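Local coordinates for MIP07328p (Drosophila melanogaster, PDB 6FKK), which probably acts as a chemorepellent axon-guidance cue that binds a semaphorin receptor, here as its extracellular Sema and PSI portion, at residues 410-415 and 444-449; 375-380 and 433-438; 230-235 and 245-250. One frame throughout, in Å; residues are numbered along the deposited sequence.

Contact 1. Residues 410-415 and 444-449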
loop_
_atom_site.group_PDB
_atom_site.type_symbol
_atom_site.label_atom_id
_atom_site.label_comp_id
_atom_site.label_asym_id
_atom_site.label_seq_id
_atom_site.Cartn_x
_atom_site.Cartn_y
_atom_site.Cartn_z
ATOM N N THR A 410 -5.542 12.446 -0.643
ATOM C CA THR A 410 -6.598 12.587 0.348
ATOM C C THR A 410 -7.938 12.162 -0.242
ATOM O O THR A 410 -8.093 12.010 -1.457
ATOM C CB THR A 410 -6.693 14.034 0.856
ATOM O OG1 THR A 410 -7.221 14.874 -0.180
ATOM C CG2 THR A 410 -5.322 14.547 1.259
ATOM N N ASP A 411 -8.916 11.969 0.647
ATOM C CA ASP A 411 -10.299 11.804 0.214
ATOM C C ASP A 411 -10.888 13.102 -0.317
ATOM O O ASP A 411 -11.977 13.082 -0.904
ATOM C CB ASP A 411 -11.156 11.264 1.364
ATOM C CG ASP A 411 -11.097 12.140 2.607
ATOM O OD1 ASP A 411 -10.459 13.213 2.565
ATOM O OD2 ASP A 411 -11.691 11.751 3.634
ATOM N N ASP A 412 -10.194 14.222 -0.115
ATOM C CA ASP A 412 -10.606 15.511 -0.651
ATOM C C ASP A 412 -10.236 15.651 -2.124
ATOM O O ASP A 412 -10.901 16.386 -2.862
ATOM C CB ASP A 412 -9.961 16.629 0.177
ATOM C CG ASP A 412 -10.614 17.980 -0.032
ATOM O OD1 ASP A 412 -11.527 18.091 -0.871
ATOM O OD2 ASP A 412 -10.212 18.941 0.657
ATOM N N GLY A 413 -9.203 14.943 -2.572
ATOM C CA GLY A 413 -8.679 15.098 -3.911
ATOM C C GLY A 413 -7.369 15.851 -3.997
ATOM O O GLY A 413 -6.943 16.191 -5.108
ATOM N N LYS A 414 -6.721 16.124 -2.870
ATOM C CA LYS A 414 -5.463 16.850 -2.850
ATOM C C LYS A 414 -4.287 15.882 -2.847
ATOM O O LYS A 414 -4.411 14.711 -2.481
ATOM C CB LYS A 414 -5.381 17.766 -1.627
ATOM C CG LYS A 414 -6.583 18.676 -1.426
ATOM C CD LYS A 414 -6.285 19.753 -0.390
ATOM C CE LYS A 414 -7.546 20.497 0.019
ATOM N NZ LYS A 414 -8.298 21.018 -1.156
ATOM N N VAL A 415 -3.130 16.394 -3.258
ATOM C CA VAL A 415 -1.886 15.636 -3.270
ATOM C C VAL A 415 -0.830 16.447 -2.535
ATOM O O VAL A 415 -0.681 17.649 -2.782
ATOM C CB VAL A 415 -1.425 15.315 -4.704
ATOM C CG1 VAL A 415 -0.039 14.688 -4.689
ATOM C CG2 VAL A 415 -2.427 14.395 -5.387
ATOM N N LEU A 444 -7.953 16.440 -8.136
ATOM C CA LEU A 444 -9.271 15.981 -8.546
ATOM C C LEU A 444 -10.321 17.015 -8.174
ATOM O O LEU A 444 -10.046 17.959 -7.428
ATOM C CB LEU A 444 -9.568 14.636 -7.888
ATOM C CG LEU A 444 -8.645 13.468 -8.234
ATOM C CD1 LEU A 444 -9.175 12.176 -7.629
ATOM C CD2 LEU A 444 -8.491 13.337 -9.739
ATOM N N PRO A 445 -11.540 16.887 -8.704
ATOM C CA PRO A 445 -12.644 17.718 -8.209
ATOM C C PRO A 445 -12.774 17.606 -6.696
ATOM O O PRO A 445 -12.535 16.549 -6.110
ATOM C CB PRO A 445 -13.867 17.144 -8.930
ATOM C CG PRO A 445 -13.316 16.632 -10.211
ATOM C CD PRO A 445 -11.936 16.108 -9.894
ATOM N N LEU A 446 -13.171 18.718 -6.070
ATOM C CA LEU A 446 -13.089 18.861 -4.616
ATOM C C LEU A 446 -13.778 17.733 -3.855
ATOM O O LEU A 446 -13.460 17.508 -2.682
ATOM C CB LEU A 446 -13.685 20.208 -4.195
ATOM C CG LEU A 446 -13.410 20.666 -2.760
ATOM C CD1 LEU A 446 -11.942 21.023 -2.572
ATOM C CD2 LEU A 446 -14.304 21.834 -2.383
ATOM N N GLY A 447 -14.702 17.014 -4.481
ATOM C CA GLY A 447 -15.386 15.944 -3.784
ATOM C C GLY A 447 -14.735 14.583 -3.931
ATOM O O GLY A 447 -14.704 13.796 -2.979
ATOM N N THR A 448 -14.197 14.303 -5.115
ATOM C CA THR A 448 -13.758 12.953 -5.440
ATOM C C THR A 448 -12.543 12.554 -4.602
ATOM O O THR A 448 -11.609 13.345 -4.439
ATOM C CB THR A 448 -13.423 12.845 -6.927
ATOM O OG1 THR A 448 -12.567 13.929 -7.305
ATOM C CG2 THR A 448 -14.693 12.893 -7.768
ATOM N N PRO A 449 -12.533 11.340 -4.055
ATOM C CA PRO A 449 -11.380 10.865 -3.287
ATOM C C PRO A 449 -10.348 10.169 -4.167
ATOM O O PRO A 449 -10.638 9.688 -5.264
ATOM C CB PRO A 449 -12.004 9.865 -2.298
ATOM C CG PRO A 449 -13.509 9.952 -2.506
ATOM C CD PRO A 449 -13.690 10.450 -3.898
#
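Gly413 and Leu444 join a tight β-hairpin turn, linking strands 402-410 and 414-423 of one β-propeller sheet, to the loop that leads from strand 432-442 of that sheet to strand 452-456 of the next. Backbone bonding supplies the one hydrogen bond across the contact: Leu444 N gives its hydrogen to Gly413 O at 3.2 Å, nearly straight at 167°. Gly413 turns with a positive phi, where a β-carbon would press on the carbonyl before it. Within the turn, Thr410 OG1 accepts from Lys414 N at 3.0 Å, with weak bonds from Asp412 N and Gly413 N, so one hydroxyl oxygen faces three amides, of which Lys414 N makes the well-formed bond. Charge comes next: Lys414 NZ pairs with Asp412 OD2 at 3.4 Å and also hydrogen-bonds Gln442 and Thr11. Gln442 in turn offers its amide nitrogen to the carbonyls of Asp412 and Leu444, stitching the two segments from outside them. Looser contacts complete the join. Leu446, its CG swung anti to the backbone N (chi1 -167°), lies alongside the Lys414 chain and brings CD1 to 3.9 Å from Lys414 NZ. Pro449 sits against Asp411, its CA making a bent CA-H...O contact to Asp411 O at 3.3 Å, while Asp411 OD1 is bonded to the backbone of Arg385. The loop also fastens itself: Pro445 O accepts from both Thr448 N and Thr448 OG1, the hydroxyl 2.9 Å from Pro445 O and tilted 18° from the carbonyl plane.

Contact 2. Residues 375-380 and 433-438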
loop_
_atom_site.group_PDB
_atom_site.type_symbol
_atom_site.label_atom_id
_atom_site.label_comp_id
_atom_site.label_asym_id
_atom_site.label_seq_id
_atom_site.Cartn_x
_atom_site.Cartn_y
_atom_site.Cartn_z
ATOM N N PRO A 375 5.721 9.483 13.227
ATOM C CA PRO A 375 5.238 9.639 11.853
ATOM C C PRO A 375 6.078 10.635 11.070
ATOM O O PRO A 375 6.578 11.627 11.607
ATOM C CB PRO A 375 3.803 10.147 12.034
ATOM C CG PRO A 375 3.418 9.731 13.406
ATOM C CD PRO A 375 4.674 9.804 14.214
ATOM N N LEU A 376 6.234 10.350 9.777
ATOM C CA LEU A 376 6.914 11.280 8.885
ATOM C C LEU A 376 6.048 12.489 8.554
ATOM O O LEU A 376 6.581 13.527 8.148
ATOM C CB LEU A 376 7.323 10.561 7.601
ATOM C CG LEU A 376 8.208 9.330 7.792
ATOM C CD1 LEU A 376 8.515 8.685 6.453
ATOM C CD2 LEU A 376 9.488 9.713 8.512
ATOM N N LEU A 377 4.734 12.372 8.721
ATOM C CA LEU A 377 3.807 13.473 8.491
ATOM C C LEU A 377 2.537 13.184 9.272
ATOM O O LEU A 377 2.038 12.058 9.235
ATOM C CB LEU A 377 3.489 13.632 6.999
ATOM C CG LEU A 377 2.429 14.671 6.622
ATOM C CD1 LEU A 377 2.966 16.074 6.806
ATOM C CD2 LEU A 377 1.958 14.470 5.196
ATOM N N THR A 378 2.027 14.187 9.982
ATOM C CA THR A 378 0.761 14.068 10.689
ATOM C C THR A 378 -0.213 15.121 10.182
ATOM O O THR A 378 0.183 16.238 9.833
ATOM C CB THR A 378 0.938 14.216 12.209
ATOM O OG1 THR A 378 1.403 15.536 12.514
ATOM C CG2 THR A 378 1.937 13.200 12.731
ATOM N N LYS A 379 -1.491 14.750 10.134
ATOM C CA LYS A 379 -2.570 15.656 9.739
ATOM C C LYS A 379 -3.720 15.448 10.719
ATOM O O LYS A 379 -4.468 14.473 10.599
ATOM C CB LYS A 379 -3.013 15.408 8.301
ATOM C CG LYS A 379 -2.170 16.112 7.251
ATOM C CD LYS A 379 -2.741 15.891 5.857
ATOM C CE LYS A 379 -2.271 16.967 4.891
ATOM N NZ LYS A 379 -2.741 18.319 5.311
ATOM N N VAL A 380 -3.862 16.359 11.679
ATOM C CA VAL A 380 -4.819 16.214 12.768
ATOM C C VAL A 380 -5.771 17.402 12.764
ATOM O O VAL A 380 -5.363 18.536 12.483
ATOM C CB VAL A 380 -4.101 16.087 14.129
ATOM C CG1 VAL A 380 -5.093 15.770 15.233
ATOM C CG2 VAL A 380 -3.029 15.015 14.058
ATOM N N LEU A 433 13.431 15.536 13.848
ATOM C CA LEU A 433 12.976 15.214 12.502
ATOM C C LEU A 433 11.933 16.239 12.081
ATOM O O LEU A 433 10.913 16.404 12.759
ATOM C CB LEU A 433 12.388 13.804 12.452
ATOM C CG LEU A 433 11.547 13.442 11.225
ATOM C CD1 LEU A 433 12.418 13.331 9.984
ATOM C CD2 LEU A 433 10.781 12.154 11.466
ATOM N N LYS A 434 12.183 16.924 10.968
ATOM C CA LYS A 434 11.243 17.905 10.452
ATOM C C LYS A 434 10.714 17.457 9.095
ATOM O O LYS A 434 11.308 16.616 8.415
ATOM C CB LYS A 434 11.879 19.299 10.347
ATOM C CG LYS A 434 13.006 19.436 9.339
ATOM C CD LYS A 434 13.517 20.874 9.336
ATOM C CE LYS A 434 14.579 21.114 8.274
ATOM N NZ LYS A 434 15.023 22.540 8.260
ATOM N N THR A 435 9.574 18.029 8.716
ATOM C CA THR A 435 8.853 17.650 7.504
ATOM C C THR A 435 8.824 18.846 6.561
ATOM O O THR A 435 8.150 19.843 6.837
ATOM C CB THR A 435 7.436 17.182 7.837
ATOM O OG1 THR A 435 7.497 16.053 8.718
ATOM C CG2 THR A 435 6.689 16.792 6.570
ATOM N N VAL A 436 9.554 18.743 5.453
ATOM C CA VAL A 436 9.607 19.799 4.448
ATOM C C VAL A 436 8.486 19.527 3.450
ATOM O O VAL A 436 8.608 18.662 2.582
ATOM C CB VAL A 436 10.972 19.862 3.761
ATOM C CG1 VAL A 436 11.001 20.992 2.740
ATOM C CG2 VAL A 436 12.081 20.031 4.792
ATOM N N VAL A 437 7.389 20.267 3.577
ATOM C CA VAL A 437 6.259 20.118 2.667
ATOM C C VAL A 437 6.575 20.852 1.372
ATOM O O VAL A 437 6.767 22.072 1.368
ATOM C CB VAL A 437 4.965 20.646 3.300
ATOM C CG1 VAL A 437 3.842 20.659 2.274
ATOM C CG2 VAL A 437 4.584 19.798 4.502
ATOM N N ILE A 438 6.628 20.111 0.268
ATOM C CA ILE A 438 6.944 20.716 -1.022
ATOM C C ILE A 438 5.732 21.446 -1.586
ATOM O O ILE A 438 5.812 22.628 -1.940
ATOM C CB ILE A 438 7.465 19.647 -1.998
ATOM C CG1 ILE A 438 8.754 19.028 -1.460
ATOM C CG2 ILE A 438 7.689 20.246 -3.375
ATOM C CD1 ILE A 438 9.265 17.881 -2.295
#
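A side-chain-to-backbone hydrogen bond flanked by leucines links Leu376 and Thr435 between two neighbouring sheets of the β-propeller: the short strand 377-380, paired with strand 298-305, and strand 432-442, the last of the following four-stranded sheet. Thr435 OG1 donates to Leu376 O at 2.7 Å, and the donor stands 31° out of the carbonyl plane. That carbonyl also receives the side-chain amide of Asn420 from strand 414-423, so two donors of the next sheet grip one oxygen. Leu376 and Leu377 both face Val301 in a classic β bulge at the start of strand 377-380. With CG2 set anti to the backbone N, Thr435 (chi1 -60°) carries its methyl to Leu377 CD1, CG2 to CD1 3.8 Å, the two side chains crossing at about a right angle. Leu433 and Leu376 also meet methyl to methyl, CD2 to CD2 at 4.0 Å. A valine in place of Thr435 would probably leave the Leu376 carbonyl with the Asn420 donor but without its bond to strand 432-442, weakening that link. A salt bridge from Lys379 to Glu440 joins the same two strands further along. No backbone-to-backbone hydrogen bond joins the two segments; instead, side-chain donors of one sheet reach a backbone carbonyl of the other, which makes the Leu376 carbonyl the polar link here, with methyl contacts beside it.

Contact 3. Residues 230-235 and 245-250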
loop_
_atom_site.group_PDB
_atom_site.type_symbol
_atom_site.label_atom_id
_atom_site.label_comp_id
_atom_site.label_asym_id
_atom_site.label_seq_id
_atom_site.Cartn_x
_atom_site.Cartn_y
_atom_site.Cartn_z
ATOM N N ALA A 230 1.287 -9.507 8.623
ATOM C CA ALA A 230 1.317 -10.952 8.764
ATOM C C ALA A 230 2.176 -11.548 7.657
ATOM O O ALA A 230 2.376 -10.937 6.605
ATOM C CB ALA A 230 -0.095 -11.549 8.724
ATOM N N ARG A 231 2.692 -12.751 7.905
ATOM C CA ARG A 231 3.578 -13.398 6.948
ATOM C C ARG A 231 3.279 -14.889 6.888
ATOM O O ARG A 231 2.739 -15.479 7.828
ATOM C CB ARG A 231 5.057 -13.173 7.295
ATOM C CG ARG A 231 5.647 -14.174 8.272
ATOM C CD ARG A 231 7.114 -13.871 8.520
ATOM N NE ARG A 231 7.758 -14.882 9.352
ATOM C CZ ARG A 231 9.025 -14.820 9.748
ATOM N NH1 ARG A 231 9.781 -13.794 9.385
ATOM N NH2 ARG A 231 9.537 -15.781 10.504
ATOM N N VAL A 232 3.633 -15.486 5.751
ATOM C CA VAL A 232 3.533 -16.923 5.535
ATOM C C VAL A 232 4.769 -17.375 4.770
ATOM O O VAL A 232 5.335 -16.624 3.970
ATOM C CB VAL A 232 2.251 -17.316 4.766
ATOM C CG1 VAL A 232 1.017 -17.092 5.621
ATOM C CG2 VAL A 232 2.151 -16.532 3.467
ATOM N N CYS A 233 5.198 -18.608 5.028
ATOM C CA CYS A 233 6.283 -19.202 4.259
ATOM C C CYS A 233 5.745 -19.692 2.922
ATOM O O CYS A 233 4.695 -20.340 2.868
ATOM C CB CYS A 233 6.927 -20.362 5.021
ATOM S SG CYS A 233 7.878 -19.907 6.493
ATOM N N LYS A 234 6.463 -19.382 1.843
ATOM C CA LYS A 234 6.009 -19.814 0.527
ATOM C C LYS A 234 6.149 -21.321 0.352
ATOM O O LYS A 234 5.335 -21.942 -0.340
ATOM C CB LYS A 234 6.777 -19.072 -0.567
ATOM C CG LYS A 234 6.607 -17.561 -0.524
ATOM C CD LYS A 234 7.182 -16.887 -1.763
ATOM C CE LYS A 234 8.687 -17.069 -1.857
ATOM N NZ LYS A 234 9.292 -16.221 -2.922
ATOM N N ASN A 235 7.159 -21.926 0.978
ATOM C CA ASN A 235 7.385 -23.363 0.895
ATOM C C ASN A 235 6.518 -24.157 1.865
ATOM O O ASN A 235 6.809 -25.334 2.119
ATOM C CB ASN A 235 8.863 -23.677 1.139
ATOM C CG ASN A 235 9.276 -23.460 2.582
ATOM O OD1 ASN A 235 8.696 -22.637 3.293
ATOM N ND2 ASN A 235 10.288 -24.199 3.025
ATOM N N LYS A 245 -4.570 -28.760 5.289
ATOM C CA LYS A 245 -5.172 -27.683 4.514
ATOM C C LYS A 245 -5.006 -26.320 5.172
ATOM O O LYS A 245 -5.614 -25.345 4.717
ATOM C CB LYS A 245 -6.656 -27.965 4.276
ATOM C CG LYS A 245 -6.936 -29.122 3.336
ATOM C CD LYS A 245 -8.427 -29.232 3.053
ATOM C CE LYS A 245 -8.728 -30.336 2.054
ATOM N NZ LYS A 245 -10.178 -30.398 1.721
ATOM N N SER A 246 -4.203 -26.224 6.228
ATOM C CA SER A 246 -4.013 -24.983 6.961
ATOM C C SER A 246 -2.535 -24.619 7.004
ATOM O O SER A 246 -1.663 -25.486 6.899
ATOM C CB SER A 246 -4.567 -25.092 8.388
ATOM O OG SER A 246 -4.091 -26.259 9.037
ATOM N N TRP A 247 -2.262 -23.326 7.154
ATOM C CA TRP A 247 -0.885 -22.867 7.254
ATOM C C TRP A 247 -0.235 -23.399 8.525
ATOM O O TRP A 247 -0.894 -23.626 9.543
ATOM C CB TRP A 247 -0.820 -21.339 7.260
ATOM C CG TRP A 247 -1.368 -20.664 6.040
ATOM C CD1 TRP A 247 -2.610 -20.114 5.895
ATOM C CD2 TRP A 247 -0.685 -20.440 4.801
ATOM N NE1 TRP A 247 -2.743 -19.568 4.640
ATOM C CE2 TRP A 247 -1.575 -19.756 3.950
ATOM C CE3 TRP A 247 0.593 -20.756 4.329
ATOM C CZ2 TRP A 247 -1.229 -19.384 2.653
ATOM C CZ3 TRP A 247 0.934 -20.384 3.042
ATOM C CH2 TRP A 247 0.027 -19.706 2.219
ATOM N N THR A 248 1.079 -23.604 8.454
ATOM C CA THR A 248 1.895 -23.892 9.625
ATOM C C THR A 248 2.897 -22.781 9.895
ATOM O O THR A 248 3.781 -22.943 10.744
ATOM C CB THR A 248 2.626 -25.224 9.459
ATOM O OG1 THR A 248 3.485 -25.158 8.313
ATOM C CG2 THR A 248 1.628 -26.350 9.273
ATOM N N SER A 249 2.774 -21.653 9.194
ATOM C CA SER A 249 3.737 -20.567 9.316
ATOM C C SER A 249 3.062 -19.203 9.399
ATOM O O SER A 249 3.709 -18.187 9.121
ATOM C CB SER A 249 4.710 -20.580 8.135
ATOM O OG SER A 249 4.021 -20.358 6.917
ATOM N N PHE A 250 1.783 -19.148 9.762
ATOM C CA PHE A 250 1.073 -17.877 9.827
ATOM C C PHE A 250 1.379 -17.178 11.144
ATOM O O PHE A 250 1.040 -17.686 12.220
ATOM C CB PHE A 250 -0.432 -18.085 9.669
ATOM C CG PHE A 250 -1.225 -16.805 9.700
ATOM C CD1 PHE A 250 -1.382 -16.044 8.552
ATOM C CD2 PHE A 250 -1.813 -16.363 10.873
ATOM C CE1 PHE A 250 -2.111 -14.868 8.575
ATOM C CE2 PHE A 250 -2.542 -15.187 10.903
ATOM C CZ PHE A 250 -2.691 -14.440 9.750
#
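Trp247 lies with a face of its indole against Val232, at the end of strand 225-233, and begins the contact as the chain runs back toward strand 251-259. Val232 CG1 stands over the six-membered ring, 3.9 Å from its centroid and 13° off the normal, a CH-pi contact. The first torsion of Val232 (chi1 -69°) places CG1 anti to the carbonyl carbon, which brings it over the ring centre while CG2 lies nearer CH2. Cys233 O approaches the ring edge at CZ3, near the plane, and the indole nitrogen is bonded to the carbonyl of Ile177, fixing the ring's rotation. Ser249 follows as the polar anchor: its OG accepts from Cys233 N at 2.8 Å, nearly straight at 170°, and is also hydrogen-bonded to Asp236, whose same carboxylate oxygen holds the Thr248 amide. Ser249 CB meanwhile touches Cys233 SG at 3.6 Å, beside the disulfide that Cys233 makes with Cys343. Phe250 closes the walk. Its CA points a hydrogen at Arg231 O, 3.5 Å from CA, where the chain turns into antiparallel pairing that the Arg231-Leu251 backbone bond continues. The ring takes Val232 CG1 at its edge, 3.9 Å from CD1, and Ala230 CB obliquely, 3.9 Å from CE1; Val232 CG1 thus bridges the two aromatic rings. Strand 206-214 pairs with the other edge of strand 225-233, and its Phe211 meets Ala230. Tyr163 of strand 161-165 touches Trp247, and Lys359 of helix 352-360 bonds Ser246, so the returning loop is held among strand 225-233, strand 161-165 and helix 352-360.

How the contacts relate
Following the chain from the N terminus, contact 3 comes first and closes the loop between strands 225-233 and 251-259, with nine residues between its segments; it is complete before the others open. Contacts 2 and 1 then cross: the order is 375-380, 410-415, 433-438, 444-449. Contact 2 ties strand 377-380, which pairs with strand 298-305, to strand 432-442 of the next propeller blade. Contact 1 ties a hairpin of that next blade to the loop leading onward to strand 452-456. Contacts 1 and 2 have centres about 19 Å apart, while contact 3 lies across the chain's centre from both.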